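Protein SSD1 (Saccharomyces cerevisiae S288C, PDB 7AM1) binds untranslated regions of mRNA and represses translation, as a non-enzymatic pseudonuclease of the RNase II family linked to cell-cycle control. Local coordinates at residues F421-L426 with E711-L716; T521-E526 with L540-G545; K532-L537 with L843-P848. One frame throughout, in Å; residues are numbered along the deposited sequence.

Contact 1: residues F421-L426 with E711-L716. With 1PE (pentaethylene glycol), chain E.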
# COMPACT_ATOMS: atom_id res chain seq x y z
N PHE A 421 10.05 5.87 1.07
CA PHE A 421 10.14 6.48 -0.25
C PHE A 421 8.82 7.14 -0.59
O PHE A 421 7.78 6.47 -0.69
CB PHE A 421 10.54 5.44 -1.30
CG PHE A 421 11.83 4.75 -1.00
CD1 PHE A 421 13.03 5.29 -1.42
CD2 PHE A 421 11.85 3.59 -0.25
CE1 PHE A 421 14.22 4.67 -1.13
CE2 PHE A 421 13.05 2.95 0.04
CZ PHE A 421 14.23 3.50 -0.40
N MET A 422 8.85 8.46 -0.74
CA MET A 422 7.72 9.27 -1.14
C MET A 422 8.10 10.07 -2.38
O MET A 422 9.28 10.36 -2.59
CB MET A 422 7.30 10.21 -0.01
CG MET A 422 6.85 9.47 1.23
SD MET A 422 6.73 10.51 2.70
CE MET A 422 8.45 10.96 2.96
N PRO A 423 7.13 10.44 -3.22
CA PRO A 423 7.48 11.27 -4.38
C PRO A 423 8.21 12.54 -3.99
O PRO A 423 9.13 12.97 -4.69
CB PRO A 423 6.12 11.56 -5.03
CG PRO A 423 5.21 10.48 -4.53
CD PRO A 423 5.68 10.15 -3.15
N GLN A 424 7.82 13.14 -2.86
CA GLN A 424 8.36 14.41 -2.41
C GLN A 424 9.68 14.28 -1.67
O GLN A 424 10.45 15.25 -1.63
CB GLN A 424 7.37 15.11 -1.47
CG GLN A 424 5.98 15.33 -2.02
CD GLN A 424 5.10 14.12 -1.81
OE1 GLN A 424 5.59 13.00 -1.71
NE2 GLN A 424 3.79 14.35 -1.74
N LYS A 425 9.95 13.13 -1.07
CA LYS A 425 11.07 13.01 -0.15
C LYS A 425 11.38 11.54 0.07
O LYS A 425 10.53 10.67 -0.14
CB LYS A 425 10.71 13.67 1.19
CG LYS A 425 11.86 14.25 1.99
CD LYS A 425 11.52 14.25 3.48
CE LYS A 425 12.61 14.92 4.31
NZ LYS A 425 12.22 15.10 5.74
N LEU A 426 12.61 11.27 0.50
CA LEU A 426 13.00 9.93 0.91
C LEU A 426 13.69 10.02 2.26
O LEU A 426 14.34 11.02 2.58
CB LEU A 426 13.93 9.25 -0.11
CG LEU A 426 15.40 9.66 -0.20
CD1 LEU A 426 16.23 9.01 0.90
CD2 LEU A 426 15.99 9.30 -1.57
N GLU A 711 2.04 5.66 0.11
CA GLU A 711 0.77 5.87 -0.58
C GLU A 711 0.09 7.16 -0.13
O GLU A 711 -0.58 7.81 -0.94
CB GLU A 711 -0.15 4.67 -0.37
CG GLU A 711 0.41 3.41 -1.02
CD GLU A 711 -0.64 2.59 -1.77
OE1 GLU A 711 -1.84 2.70 -1.44
OE2 GLU A 711 -0.25 1.85 -2.70
N GLN A 712 0.23 7.53 1.14
CA GLN A 712 -0.34 8.79 1.61
C GLN A 712 0.31 9.98 0.91
O GLN A 712 -0.36 10.96 0.59
CB GLN A 712 -0.18 8.89 3.12
CG GLN A 712 -1.20 8.04 3.88
CD GLN A 712 -0.86 7.88 5.35
OE1 GLN A 712 0.04 8.54 5.87
NE2 GLN A 712 -1.59 7.00 6.03
N ALA A 713 1.63 9.90 0.70
CA ALA A 713 2.33 10.99 0.03
C ALA A 713 1.99 11.03 -1.46
O ALA A 713 1.84 12.11 -2.04
CB ALA A 713 3.84 10.85 0.25
N ILE A 714 1.86 9.86 -2.10
CA ILE A 714 1.37 9.83 -3.47
C ILE A 714 -0.01 10.48 -3.55
O ILE A 714 -0.27 11.32 -4.41
CB ILE A 714 1.31 8.38 -3.99
CG1 ILE A 714 2.72 7.81 -4.16
CG2 ILE A 714 0.54 8.33 -5.30
CD1 ILE A 714 2.72 6.30 -4.40
N HIS A 715 -0.91 10.06 -2.66
CA HIS A 715 -2.28 10.57 -2.68
C HIS A 715 -2.29 12.08 -2.54
O HIS A 715 -3.06 12.77 -3.23
CB HIS A 715 -3.07 9.91 -1.55
CG HIS A 715 -4.46 10.43 -1.39
ND1 HIS A 715 -4.76 11.53 -0.61
CD2 HIS A 715 -5.64 10.01 -1.90
CE1 HIS A 715 -6.06 11.76 -0.65
NE2 HIS A 715 -6.62 10.85 -1.43
N LEU A 716 -1.44 12.61 -1.66
CA LEU A 716 -1.37 14.04 -1.44
C LEU A 716 -0.97 14.77 -2.72
O LEU A 716 -1.64 15.72 -3.14
CB LEU A 716 -0.39 14.32 -0.31
CG LEU A 716 -0.13 15.75 0.14
CD1 LEU A 716 -1.41 16.36 0.72
CD2 LEU A 716 1.01 15.78 1.16
C15 1PE E . 9.43 17.64 5.62
OH6 1PE E . 10.66 17.50 4.96
C16 1PE E . 10.26 17.88 2.63
C26 1PE E . 10.88 18.41 3.93
OH7 1PE E . 11.23 17.88 1.62
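The methyl group of A713 is met by three consecutive residues, M422, P423 and Q424, and accounts for most of the apolar contact between the loop and the helix. M422 CG lies 3.5 Å from A713 CB, tighter than ordinary van der Waals spacing, and M422 SD follows along the same methyl at 3.8 Å. Beside it the ring of P423 crosses the I714 side chain at about a right angle, with P423 CG 3.7 Å from I714 CG1.

The single hydrogen bond across the contact runs from Q424 NE2 to A713 O (3.0 Å, N-H...O angle 159°). The donor stands above the carbonyl plane, 39° out of it, yet the oxygen lies in the plane of the Q424 amide. A bend at chi2 (85°) turns the terminal amide of Q424 in towards A713 and brings OE1 to 3.4 Å from A713 CB, where this buried oxygen has no polar partner in the model.

The loop itself is held by reciprocal backbone bonds, M422 N to K425 O at 2.8 Å and K425 N to M422 O at 3.2 Å. Farther out, F421 O accepts a bond from Q710, while L319 and I315 of helix 311-321 pack on M422 and Q424. At the outer end, K425 NZ reaches OH6 of a pentaethylene glycol, probably from the crystallisation liquor. The mutual M422 and K425 bonds identify a tight beta-hairpin with a two-residue loop, P423-Q424, in a type I turn that is pressed against helix 689-725.

Contact 2: residues T521-E526 with L540-G545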
# COMPACT_ATOMS: atom_id res chain seq x y z
N THR A 521 2.00 -7.12 -15.94
CA THR A 521 2.44 -7.42 -14.59
C THR A 521 1.38 -6.99 -13.59
O THR A 521 0.41 -6.30 -13.93
CB THR A 521 3.79 -6.74 -14.31
OG1 THR A 521 4.39 -7.30 -13.14
CG2 THR A 521 3.62 -5.23 -14.15
N LEU A 522 1.55 -7.41 -12.35
CA LEU A 522 0.57 -7.17 -11.29
C LEU A 522 1.19 -6.21 -10.28
O LEU A 522 1.80 -6.63 -9.29
CB LEU A 522 0.13 -8.48 -10.66
CG LEU A 522 -0.52 -9.46 -11.64
CD1 LEU A 522 -0.81 -10.79 -10.94
CD2 LEU A 522 -1.80 -8.87 -12.25
N SER A 523 1.02 -4.91 -10.53
CA SER A 523 1.67 -3.90 -9.71
C SER A 523 1.12 -3.89 -8.29
O SER A 523 1.86 -3.67 -7.33
CB SER A 523 1.50 -2.53 -10.34
OG SER A 523 2.13 -1.55 -9.54
N LEU A 524 -0.18 -4.13 -8.13
CA LEU A 524 -0.77 -4.08 -6.80
C LEU A 524 -0.33 -5.28 -5.97
O LEU A 524 -0.04 -5.14 -4.78
CB LEU A 524 -2.30 -4.00 -6.91
CG LEU A 524 -2.84 -2.77 -7.65
CD1 LEU A 524 -4.37 -2.76 -7.70
CD2 LEU A 524 -2.34 -1.46 -7.07
N LEU A 525 -0.26 -6.47 -6.57
CA LEU A 525 0.21 -7.62 -5.81
C LEU A 525 1.66 -7.43 -5.36
O LEU A 525 2.01 -7.80 -4.23
CB LEU A 525 0.07 -8.91 -6.62
CG LEU A 525 -1.35 -9.31 -7.05
CD1 LEU A 525 -1.39 -10.80 -7.37
CD2 LEU A 525 -2.40 -8.94 -6.02
N GLU A 526 2.50 -6.82 -6.20
CA GLU A 526 3.86 -6.50 -5.76
C GLU A 526 3.84 -5.68 -4.47
O GLU A 526 4.63 -5.93 -3.55
CB GLU A 526 4.62 -5.77 -6.87
CG GLU A 526 5.84 -4.95 -6.42
CD GLU A 526 6.98 -5.78 -5.85
OE1 GLU A 526 6.96 -7.02 -5.96
OE2 GLU A 526 7.93 -5.17 -5.30
N LEU A 540 -0.17 1.98 -10.26
CA LEU A 540 -0.25 0.90 -11.24
C LEU A 540 0.97 0.82 -12.15
O LEU A 540 1.17 -0.20 -12.81
CB LEU A 540 -1.51 1.07 -12.08
CG LEU A 540 -2.84 0.99 -11.33
CD1 LEU A 540 -4.01 1.29 -12.27
CD2 LEU A 540 -3.02 -0.37 -10.67
N ASP A 541 1.79 1.88 -12.20
CA ASP A 541 2.91 1.90 -13.13
C ASP A 541 3.98 0.90 -12.72
O ASP A 541 4.36 0.81 -11.54
CB ASP A 541 3.52 3.31 -13.19
CG ASP A 541 2.66 4.31 -13.96
OD1 ASP A 541 1.55 3.97 -14.44
OD2 ASP A 541 3.11 5.47 -14.09
N ARG A 542 4.45 0.12 -13.69
CA ARG A 542 5.63 -0.73 -13.57
C ARG A 542 6.24 -0.80 -14.96
O ARG A 542 5.52 -0.92 -15.95
CB ARG A 542 5.30 -2.15 -13.08
CG ARG A 542 4.59 -2.24 -11.75
CD ARG A 542 5.50 -1.94 -10.57
NE ARG A 542 4.75 -2.00 -9.33
CZ ARG A 542 5.28 -1.94 -8.11
NH1 ARG A 542 6.59 -1.80 -7.96
NH2 ARG A 542 4.50 -2.01 -7.05
N THR A 543 7.57 -0.72 -15.03
CA THR A 543 8.26 -0.82 -16.31
C THR A 543 8.84 -2.22 -16.49
O THR A 543 9.06 -2.97 -15.54
CB THR A 543 9.39 0.21 -16.43
OG1 THR A 543 10.45 -0.12 -15.52
CG2 THR A 543 8.89 1.61 -16.13
N LEU A 544 9.10 -2.56 -17.76
CA LEU A 544 9.73 -3.83 -18.08
C LEU A 544 11.05 -3.99 -17.34
O LEU A 544 11.33 -5.05 -16.78
CB LEU A 544 9.93 -3.93 -19.59
CG LEU A 544 10.68 -5.15 -20.12
CD1 LEU A 544 10.00 -6.43 -19.64
CD2 LEU A 544 10.75 -5.12 -21.65
N GLY A 545 11.87 -2.93 -17.32
CA GLY A 545 13.15 -3.02 -16.64
C GLY A 545 13.00 -3.39 -15.17
O GLY A 545 13.70 -4.26 -14.66
O HOH W 1 7.75 -2.41 -5.52
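Charged and polar contacts centre on R542, whose guanidinium grips S523 side-on with two nitrogens. NE donates to S523 OG at 2.7 Å (156°), and NH2 donates to the backbone S523 O at 3.1 Å with a more bent angle of 142°. With OG anti to its own backbone N, S523 turns the hydroxyl to R542 NE and also to the carbonyl of I539, so two bonds fix it. Charge pairing with E526 is indirect: the carboxylate and guanidinium planes stand 89° apart, and one water spans the gap, 2.8 Å from E526 OE2 and accepting from R542 NH1 at 2.8 Å.

Van der Waals contact adds to this. E526 CG sits over one face of the guanidinium, offset toward its rim and 3.3 Å from NH2. T521 CG2 touches R542 CB at 3.7 Å, and L524 CD2 meets L540 CD2 at 3.8 Å.

The two segments bracket a short excursion within the RNB domain, from the first turn of helix 523-529 to the start of helix 544-568. E526 ties these helices together through its salt bridge to R554, while helix 617-629 covers the L524 and L540 side.

Contact 3: residues K532-L537 with L843-P848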
# COMPACT_ATOMS: atom_id res chain seq x y z
N LYS A 532 7.78 0.64 -3.50
CA LYS A 532 8.59 1.19 -4.57
C LYS A 532 9.72 2.03 -3.98
O LYS A 532 9.57 2.65 -2.92
CB LYS A 532 7.75 2.07 -5.50
CG LYS A 532 6.75 1.34 -6.37
CD LYS A 532 6.10 2.31 -7.35
CE LYS A 532 5.19 1.60 -8.32
NZ LYS A 532 4.47 2.56 -9.19
N VAL A 533 10.85 2.02 -4.67
CA VAL A 533 11.99 2.88 -4.34
C VAL A 533 11.84 4.16 -5.15
O VAL A 533 11.78 5.26 -4.60
CB VAL A 533 13.33 2.18 -4.63
CG1 VAL A 533 14.49 3.14 -4.46
CG2 VAL A 533 13.49 0.97 -3.72
N LYS A 534 11.78 4.03 -6.48
CA LYS A 534 11.38 5.14 -7.34
C LYS A 534 9.86 5.16 -7.36
O LYS A 534 9.23 4.22 -7.86
CB LYS A 534 11.95 4.98 -8.74
CG LYS A 534 11.92 6.27 -9.57
CD LYS A 534 10.56 6.56 -10.18
CE LYS A 534 10.49 7.99 -10.72
NZ LYS A 534 10.17 9.00 -9.66
N VAL A 535 9.26 6.20 -6.81
CA VAL A 535 7.81 6.24 -6.65
C VAL A 535 7.19 6.93 -7.85
O VAL A 535 7.70 7.93 -8.36
CB VAL A 535 7.43 6.94 -5.33
CG1 VAL A 535 5.96 6.71 -5.03
CG2 VAL A 535 8.29 6.44 -4.18
N ASP A 536 6.05 6.40 -8.29
CA ASP A 536 5.27 6.99 -9.36
C ASP A 536 3.99 7.59 -8.81
O ASP A 536 3.48 7.15 -7.77
CB ASP A 536 4.92 5.95 -10.43
CG ASP A 536 6.12 5.15 -10.87
OD1 ASP A 536 7.09 5.75 -11.38
OD2 ASP A 536 6.10 3.92 -10.69
N LEU A 537 3.48 8.60 -9.51
CA LEU A 537 2.18 9.16 -9.16
C LEU A 537 1.07 8.14 -9.33
O LEU A 537 0.02 8.26 -8.68
CB LEU A 537 1.92 10.40 -10.01
CG LEU A 537 1.13 11.56 -9.39
CD1 LEU A 537 1.78 12.06 -8.10
CD2 LEU A 537 1.02 12.69 -10.43
N LEU A 843 10.98 15.91 -9.78
CA LEU A 843 10.77 14.65 -9.08
C LEU A 843 10.72 13.45 -10.01
O LEU A 843 10.53 12.32 -9.53
CB LEU A 843 9.47 14.73 -8.27
CG LEU A 843 9.40 15.86 -7.25
CD1 LEU A 843 8.03 15.95 -6.61
CD2 LEU A 843 10.47 15.68 -6.18
N HIS A 844 10.89 13.65 -11.32
CA HIS A 844 10.85 12.57 -12.29
C HIS A 844 9.51 11.82 -12.21
O HIS A 844 9.46 10.59 -12.21
CB HIS A 844 12.03 11.61 -12.11
CG HIS A 844 13.36 12.26 -12.32
ND1 HIS A 844 14.04 12.89 -11.30
CD2 HIS A 844 14.13 12.39 -13.42
CE1 HIS A 844 15.18 13.38 -11.77
NE2 HIS A 844 15.25 13.09 -13.06
N LEU A 845 8.43 12.59 -12.14
CA LEU A 845 7.08 12.07 -12.15
C LEU A 845 6.41 12.42 -13.48
O LEU A 845 6.86 13.30 -14.21
CB LEU A 845 6.26 12.63 -10.99
CG LEU A 845 6.84 12.39 -9.59
CD1 LEU A 845 6.10 13.24 -8.56
CD2 LEU A 845 6.75 10.92 -9.23
N THR A 846 5.31 11.72 -13.78
CA THR A 846 4.60 11.88 -15.04
C THR A 846 3.19 12.39 -14.78
O THR A 846 2.48 11.85 -13.92
CB THR A 846 4.55 10.55 -15.81
OG1 THR A 846 5.89 10.16 -16.14
CG2 THR A 846 3.74 10.69 -17.09
N VAL A 847 2.78 13.41 -15.53
CA VAL A 847 1.43 13.97 -15.37
C VAL A 847 0.40 12.92 -15.76
O VAL A 847 0.55 12.27 -16.81
CB VAL A 847 1.28 15.24 -16.24
CG1 VAL A 847 -0.10 15.86 -16.03
CG2 VAL A 847 2.38 16.25 -15.95
N PRO A 848 -0.67 12.73 -14.99
CA PRO A 848 -1.70 11.77 -15.41
C PRO A 848 -2.34 12.18 -16.73
O PRO A 848 -2.50 13.36 -17.04
CB PRO A 848 -2.72 11.81 -14.26
CG PRO A 848 -1.96 12.36 -13.10
CD PRO A 848 -0.98 13.33 -13.68
O HOH W 2 7.58 8.62 -11.95
O HOH W 3 4.58 9.18 -12.14
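L845 and L537 form the close-packed part of this contact, and K534 seals one end of it. L845 CD2 presses against the backbone at V535 O, 3.3 Å away, and also comes within contact of L537 N. The L537 side chain reaches the other way along the second segment, its CD2 3.9 Å from P848 CD, the two side chains crossing at a slant. L717 and T721 of helix 689-725 add packing against L845 and P848.

At the other end the K534 chain, bent at chi2 (-80°) and again at chi4 (-83°), curls round until its ammonium meets three backbone oxygens. NZ binds V535 O of its own segment at 3.0 Å, and makes weak bonds to H844 O at 3.1 Å and L843 O at 3.3 Å.

The solvent side is looser and relies on water. One water donates both to D536 OD1 and to H844 O, the latter at 2.7 Å; a second accepts from L537 N (2.9 Å) and from T846 N, joining two backbones that do not bond directly. H844 and T846 take part mainly through their backbones; of their side chains only H844 CB comes near, beside the K534 ammonium, and the imidazole leads away. D536 is braced from its own segment by K532 NZ, which approaches OD2 on its anti lone pair.

H844, with positive phi (57°), closes helix 834-842 in a Schellman motif. Two of the three carbonyls, those of L843 and H844, lie just past its C-terminal end, which would be expected to add partial negative charge, so the lysine probably gains electrostatically despite weak individual bonds.

Contact 1 is the most buried of the three and depends on apolar packing plus one amide bond; contacts 2 and 3 are only partly buried and use charge and bridging waters. Helix 689-725 supplies one side of contact 1 and also backs contact 3, where I714 CD1 meets V535 CG1 at 3.3 Å. Contacts 2 and 3 share the connection between helices 523-529 and 544-568: K532 NZ probably bonds D541 O, so this lysine joins the two. A basic side chain serves each of them differently, R542 gripping one serine and K534 bonding to backbone carbonyls. Contact 2 is local in sequence, whereas contacts 1 and 3 bring together residues about 300 positions apart.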